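Long-range contact in NAD-dependent protein deacylase 2 (Archaeoglobus fulgidus, PDB 4TWJ), which removes acetyl and other acyl groups from protein lysines at the expense of NAD, and so strengthens DNA binding by the chromatin protein Alba: residues P80-I93 and G236-R250. Numbering follows the deposited sequence.
With ACT (acetate ion), chain G.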
loop_
_atom_site.group_PDB
_atom_site.type_symbol
_atom_site.label_atom_id
_atom_site.label_comp_id
_atom_site.label_asym_id
_atom_site.label_seq_id
_atom_site.Cartn_x
_atom_site.Cartn_y
_atom_site.Cartn_z
ATOM N N PRO A 80 -10.710 -7.650 6.937
ATOM C CA PRO A 80 -10.578 -8.999 6.366
ATOM C C PRO A 80 -9.702 -9.115 5.113
ATOM O O PRO A 80 -9.153 -10.187 4.863
ATOM C CB PRO A 80 -12.025 -9.379 6.049
ATOM C CG PRO A 80 -12.817 -8.648 7.077
ATOM C CD PRO A 80 -12.128 -7.319 7.188
ATOM N N ALA A 81 -9.563 -8.038 4.342
ATOM C CA ALA A 81 -8.661 -8.053 3.183
ATOM C C ALA A 81 -7.201 -8.183 3.624
ATOM O O ALA A 81 -6.434 -8.945 3.029
ATOM C CB ALA A 81 -8.856 -6.811 2.326
ATOM N N HIS A 82 -6.822 -7.453 4.671
ATOM C CA HIS A 82 -5.470 -7.546 5.218
ATOM C C HIS A 82 -5.205 -8.939 5.778
ATOM O O HIS A 82 -4.134 -9.499 5.573
ATOM C CB HIS A 82 -5.236 -6.507 6.316
ATOM C CG HIS A 82 -5.298 -5.091 5.837
ATOM N ND1 HIS A 82 -6.394 -4.284 6.047
ATOM C CD2 HIS A 82 -4.397 -4.332 5.170
ATOM C CE1 HIS A 82 -6.168 -3.091 5.527
ATOM N NE2 HIS A 82 -4.962 -3.093 4.992
ATOM N N TYR A 83 -6.180 -9.497 6.489
ATOM C CA TYR A 83 -6.010 -10.830 7.065
ATOM C C TYR A 83 -5.938 -11.909 5.984
ATOM O O TYR A 83 -5.171 -12.861 6.116
ATOM C CB TYR A 83 -7.115 -11.139 8.076
ATOM C CG TYR A 83 -6.959 -10.355 9.359
ATOM C CD1 TYR A 83 -5.862 -10.563 10.189
ATOM C CD2 TYR A 83 -7.898 -9.398 9.736
ATOM C CE1 TYR A 83 -5.702 -9.845 11.359
ATOM C CE2 TYR A 83 -7.747 -8.678 10.908
ATOM C CZ TYR A 83 -6.649 -8.904 11.714
ATOM O OH TYR A 83 -6.489 -8.193 12.879
ATOM N N ALA A 84 -6.717 -11.746 4.917
ATOM C CA ALA A 84 -6.676 -12.686 3.794
ATOM C C ALA A 84 -5.300 -12.692 3.132
ATOM O O ALA A 84 -4.750 -13.753 2.837
ATOM C CB ALA A 84 -7.752 -12.352 2.778
ATOM N N ILE A 85 -4.745 -11.504 2.912
ATOM C CA ILE A 85 -3.420 -11.375 2.307
ATOM C C ILE A 85 -2.341 -11.959 3.225
ATOM O O ILE A 85 -1.417 -12.620 2.753
ATOM C CB ILE A 85 -3.129 -9.901 1.928
ATOM C CG1 ILE A 85 -4.052 -9.481 0.780
ATOM C CG2 ILE A 85 -1.673 -9.711 1.522
ATOM C CD1 ILE A 85 -4.143 -7.986 0.571
ATOM N N ALA A 86 -2.473 -11.729 4.530
ATOM C CA ALA A 86 -1.589 -12.351 5.510
ATOM C C ALA A 86 -1.674 -13.877 5.444
ATOM O O ALA A 86 -0.653 -14.560 5.506
ATOM C CB ALA A 86 -1.920 -11.861 6.915
ATOM N N GLU A 87 -2.887 -14.405 5.303
ATOM C CA GLU A 87 -3.094 -15.858 5.235
ATOM C C GLU A 87 -2.472 -16.465 3.973
ATOM O O GLU A 87 -1.889 -17.550 4.024
ATOM C CB GLU A 87 -4.590 -16.191 5.327
ATOM C CG GLU A 87 -4.939 -17.678 5.289
ATOM C CD GLU A 87 -4.328 -18.489 6.417
ATOM O OE1 GLU A 87 -3.877 -17.909 7.427
ATOM O OE2 GLU A 87 -4.307 -19.732 6.296
ATOM N N LEU A 88 -2.578 -15.764 2.846
ATOM C CA LEU A 88 -1.955 -16.240 1.608
ATOM C C LEU A 88 -0.427 -16.311 1.718
ATOM O O LEU A 88 0.197 -17.162 1.086
ATOM C CB LEU A 88 -2.365 -15.372 0.412
ATOM C CG LEU A 88 -3.820 -15.521 -0.039
ATOM C CD1 LEU A 88 -4.201 -14.426 -1.024
ATOM C CD2 LEU A 88 -4.071 -16.899 -0.636
ATOM N N GLU A 89 0.167 -15.419 2.507
ATOM C CA GLU A 89 1.602 -15.480 2.793
ATOM C C GLU A 89 1.913 -16.665 3.712
ATOM O O GLU A 89 2.862 -17.414 3.475
ATOM C CB GLU A 89 2.091 -14.165 3.413
ATOM C CG GLU A 89 3.596 -14.106 3.645
ATOM C CD GLU A 89 4.074 -12.753 4.147
ATOM O OE1 GLU A 89 3.239 -11.894 4.493
ATOM O OE2 GLU A 89 5.303 -12.546 4.202
ATOM N N ARG A 90 1.097 -16.833 4.748
ATOM C CA ARG A 90 1.223 -17.965 5.671
ATOM C C ARG A 90 1.155 -19.303 4.929
ATOM O O ARG A 90 1.859 -20.253 5.282
ATOM C CB ARG A 90 0.125 -17.886 6.737
ATOM C CG ARG A 90 0.319 -18.803 7.932
ATOM C CD ARG A 90 -0.689 -18.495 9.031
ATOM N NE ARG A 90 -0.479 -17.163 9.615
ATOM C CZ ARG A 90 -1.277 -16.100 9.469
ATOM N NH1 ARG A 90 -0.947 -14.958 10.059
ATOM N NH2 ARG A 90 -2.397 -16.154 8.752
ATOM N N MET A 91 0.322 -19.361 3.891
ATOM C CA MET A 91 0.159 -20.563 3.070
ATOM C C MET A 91 1.323 -20.808 2.102
ATOM O O MET A 91 1.369 -21.852 1.452
ATOM C CB MET A 91 -1.147 -20.483 2.272
ATOM C CG MET A 91 -2.400 -20.579 3.120
ATOM S SD MET A 91 -3.874 -20.062 2.228
ATOM C CE MET A 91 -4.002 -21.354 1.000
ATOM N N GLY A 92 2.240 -19.848 1.995
ATOM C CA GLY A 92 3.394 -19.958 1.105
ATOM C C GLY A 92 3.120 -19.541 -0.332
ATOM O O GLY A 92 3.945 -19.776 -1.217
ATOM N N ILE A 93 1.965 -18.924 -0.570
ATOM C CA ILE A 93 1.574 -18.520 -1.918
ATOM C C ILE A 93 2.072 -17.113 -2.220
ATOM O O ILE A 93 2.784 -16.900 -3.200
ATOM C CB ILE A 93 0.045 -18.596 -2.103
ATOM C CG1 ILE A 93 -0.407 -20.052 -1.939
ATOM C CG2 ILE A 93 -0.366 -18.043 -3.465
ATOM C CD1 ILE A 93 -1.900 -20.246 -1.906
ATOM N N GLY A 236 -12.635 -6.452 1.246
ATOM C CA GLY A 236 -12.918 -7.181 2.480
ATOM C C GLY A 236 -13.855 -8.361 2.292
ATOM O O GLY A 236 -13.852 -9.287 3.100
ATOM N N GLU A 237 -14.663 -8.314 1.234
ATOM C CA GLU A 237 -15.549 -9.414 0.866
ATOM C C GLU A 237 -14.876 -10.361 -0.121
ATOM O O GLU A 237 -14.926 -11.578 0.049
ATOM C CB GLU A 237 -16.838 -8.874 0.244
ATOM C CG GLU A 237 -17.643 -7.980 1.174
ATOM C CD GLU A 237 -18.899 -7.432 0.522
ATOM O OE1 GLU A 237 -19.462 -8.105 -0.369
ATOM O OE2 GLU A 237 -19.325 -6.322 0.904
ATOM N N VAL A 238 -14.238 -9.792 -1.142
ATOM C CA VAL A 238 -13.654 -10.573 -2.230
ATOM C C VAL A 238 -12.451 -11.409 -1.781
ATOM O O VAL A 238 -12.375 -12.594 -2.099
ATOM C CB VAL A 238 -13.239 -9.667 -3.414
ATOM C CG1 VAL A 238 -12.470 -10.454 -4.467
ATOM C CG2 VAL A 238 -14.466 -9.006 -4.036
ATOM N N LEU A 239 -11.514 -10.801 -1.056
ATOM C CA LEU A 239 -10.250 -11.485 -0.733
ATOM C C LEU A 239 -10.425 -12.746 0.123
ATOM O O LEU A 239 -9.788 -13.762 -0.159
ATOM C CB LEU A 239 -9.229 -10.535 -0.091
ATOM C CG LEU A 239 -8.238 -9.856 -1.047
ATOM C CD1 LEU A 239 -7.155 -10.836 -1.477
ATOM C CD2 LEU A 239 -8.937 -9.262 -2.259
ATOM N N PRO A 240 -11.276 -12.693 1.167
ATOM C CA PRO A 240 -11.553 -13.935 1.900
ATOM C C PRO A 240 -12.144 -15.044 1.028
ATOM O O PRO A 240 -11.788 -16.208 1.203
ATOM C CB PRO A 240 -12.546 -13.492 2.978
ATOM C CG PRO A 240 -12.198 -12.064 3.221
ATOM C CD PRO A 240 -11.844 -11.521 1.859
ATOM N N LYS A 241 -13.021 -14.688 0.089
ATOM C CA LYS A 241 -13.606 -15.678 -0.822
ATOM C C LYS A 241 -12.548 -16.309 -1.721
ATOM O O LYS A 241 -12.598 -17.512 -1.989
ATOM C CB LYS A 241 -14.716 -15.063 -1.671
ATOM C CG LYS A 241 -15.956 -14.707 -0.873
ATOM C CD LYS A 241 -17.024 -14.079 -1.751
ATOM C CE LYS A 241 -18.090 -13.401 -0.906
ATOM N NZ LYS A 241 -18.754 -14.348 0.031
ATOM N N ILE A 242 -11.600 -15.496 -2.185
ATOM C CA ILE A 242 -10.470 -16.011 -2.958
ATOM C C ILE A 242 -9.660 -17.008 -2.125
ATOM O O ILE A 242 -9.345 -18.099 -2.605
ATOM C CB ILE A 242 -9.552 -14.879 -3.484
ATOM C CG1 ILE A 242 -10.291 -14.043 -4.532
ATOM C CG2 ILE A 242 -8.287 -15.466 -4.099
ATOM C CD1 ILE A 242 -9.540 -12.808 -4.984
ATOM N N VAL A 243 -9.345 -16.648 -0.884
ATOM C CA VAL A 243 -8.566 -17.523 -0.001
ATOM C C VAL A 243 -9.286 -18.859 0.214
ATOM O O VAL A 243 -8.672 -19.924 0.111
ATOM C CB VAL A 243 -8.270 -16.862 1.366
ATOM C CG1 VAL A 243 -7.642 -17.861 2.333
ATOM C CG2 VAL A 243 -7.352 -15.661 1.189
ATOM N N GLU A 244 -10.585 -18.803 0.499
ATOM C CA GLU A 244 -11.361 -20.029 0.712
ATOM C C GLU A 244 -11.323 -20.934 -0.522
ATOM O O GLU A 244 -11.170 -22.150 -0.396
ATOM C CB GLU A 244 -12.806 -19.704 1.113
ATOM C CG GLU A 244 -12.940 -19.033 2.477
ATOM C CD GLU A 244 -12.327 -19.837 3.615
ATOM O OE1 GLU A 244 -13.017 -20.730 4.153
ATOM O OE2 GLU A 244 -11.158 -19.571 3.982
ATOM N N GLU A 245 -11.429 -20.340 -1.709
ATOM C CA GLU A 245 -11.373 -21.100 -2.960
ATOM C C GLU A 245 -9.987 -21.701 -3.192
ATOM O O GLU A 245 -9.867 -22.850 -3.621
ATOM C CB GLU A 245 -11.776 -20.214 -4.141
ATOM C CG GLU A 245 -11.873 -20.924 -5.484
ATOM C CD GLU A 245 -13.024 -21.914 -5.583
ATOM O OE1 GLU A 245 -13.888 -21.961 -4.680
ATOM O OE2 GLU A 245 -13.067 -22.650 -6.589
ATOM N N VAL A 246 -8.944 -20.929 -2.903
ATOM C CA VAL A 246 -7.573 -21.431 -3.003
ATOM C C VAL A 246 -7.383 -22.637 -2.078
ATOM O O VAL A 246 -6.798 -23.640 -2.477
ATOM C CB VAL A 246 -6.540 -20.338 -2.657
ATOM C CG1 VAL A 246 -5.134 -20.916 -2.582
ATOM C CG2 VAL A 246 -6.587 -19.208 -3.681
ATOM N N LYS A 247 -7.882 -22.540 -0.846
ATOM C CA LYS A 247 -7.787 -23.656 0.095
ATOM C C LYS A 247 -8.512 -24.893 -0.437
ATOM O O LYS A 247 -8.001 -26.004 -0.323
ATOM C CB LYS A 247 -8.320 -23.265 1.478
ATOM C CG LYS A 247 -7.387 -22.340 2.243
ATOM C CD LYS A 247 -8.038 -21.812 3.511
ATOM C CE LYS A 247 -7.140 -20.828 4.246
ATOM N NZ LYS A 247 -6.071 -21.504 5.023
ATOM N N ARG A 248 -9.681 -24.696 -1.041
ATOM C CA ARG A 248 -10.420 -25.813 -1.638
ATOM C C ARG A 248 -9.632 -26.489 -2.760
ATOM O O ARG A 248 -9.582 -27.718 -2.841
ATOM C CB ARG A 248 -11.784 -25.355 -2.161
ATOM C CG ARG A 248 -12.770 -24.965 -1.074
ATOM C CD ARG A 248 -14.144 -24.664 -1.651
ATOM N NE ARG A 248 -14.993 -23.964 -0.685
ATOM C CZ ARG A 248 -15.192 -22.644 -0.637
ATOM N NH1 ARG A 248 -14.620 -21.822 -1.515
ATOM N NH2 ARG A 248 -15.986 -22.136 0.299
ATOM N N LEU A 249 -9.008 -25.687 -3.618
ATOM C CA LEU A 249 -8.203 -26.222 -4.717
ATOM C C LEU A 249 -7.013 -27.029 -4.206
ATOM O O LEU A 249 -6.583 -27.982 -4.858
ATOM C CB LEU A 249 -7.709 -25.089 -5.623
ATOM C CG LEU A 249 -8.800 -24.360 -6.406
ATOM C CD1 LEU A 249 -8.248 -23.074 -7.003
ATOM C CD2 LEU A 249 -9.396 -25.245 -7.491
ATOM N N ARG A 250 -6.493 -26.649 -3.040
ATOM C CA ARG A 250 -5.352 -27.329 -2.426
ATOM C C ARG A 250 -5.761 -28.452 -1.458
ATOM O O ARG A 250 -4.912 -28.998 -0.758
ATOM C CB ARG A 250 -4.470 -26.308 -1.699
ATOM C CG ARG A 250 -3.676 -25.409 -2.635
ATOM C CD ARG A 250 -3.339 -24.075 -1.986
ATOM N NE ARG A 250 -2.601 -24.218 -0.730
ATOM C CZ ARG A 250 -1.283 -24.076 -0.579
ATOM N NH1 ARG A 250 -0.489 -23.776 -1.606
ATOM N NH2 ARG A 250 -0.750 -24.227 0.628
HETATM C C ACT G . -12.840 -3.174 2.505
HETATM O O ACT G . -13.578 -3.735 1.665
HETATM O OXT ACT G . -11.919 -2.398 2.163
HETATM C CH3 ACT G . -13.065 -3.444 3.964
HETATM O O HOH W 1 2.498 -23.147 -1.024
#
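The guanidinium of Arg250 has Met91 CB and Ile93 CD1 over one face. A water lies at its edge, in plane, and links NH1 to the carbonyl of Met91. Arg250 NH2 makes a weak bond to Met91 O (3.3 Å) and a salt bridge to Glu252. The carboxylate of Glu87 is held by Arg90 of its own segment and by Lys247 of the other helix. Arg90 NH2 meets Glu87 OE1 nearly along the C-O axis at 2.7 Å, with that oxygen in the guanidinium plane. Lys247 NZ reaches Glu87 OE2 at 2.8 Å on the anti side, 24° out of the carboxylate plane. A glutamine in place of Glu87 would probably leave Lys247 without its counter-charge across the interface and weaken the hold on Arg90. Beside this network Met91 bends at its last torsion (chi3 67°), which lays Met91 CE against Lys247 CG at 3.7 Å. Ile93 CD1 and Val246 CG1 meet tip to tip, a tight 3.4 Å apart. Nearer the N-terminal ends of the helices, Ala84 CB packs against Leu239 CB and Val243 CG2. The helix axes cross at 26°, nearly parallel, on the Rossmann-type domain. Ala81 lies near the NAD-binding Ile26 and Ala235. Ile85 and Ile93 rest on strand 18-22, while Ile242 and Val246 touch helix 2-14.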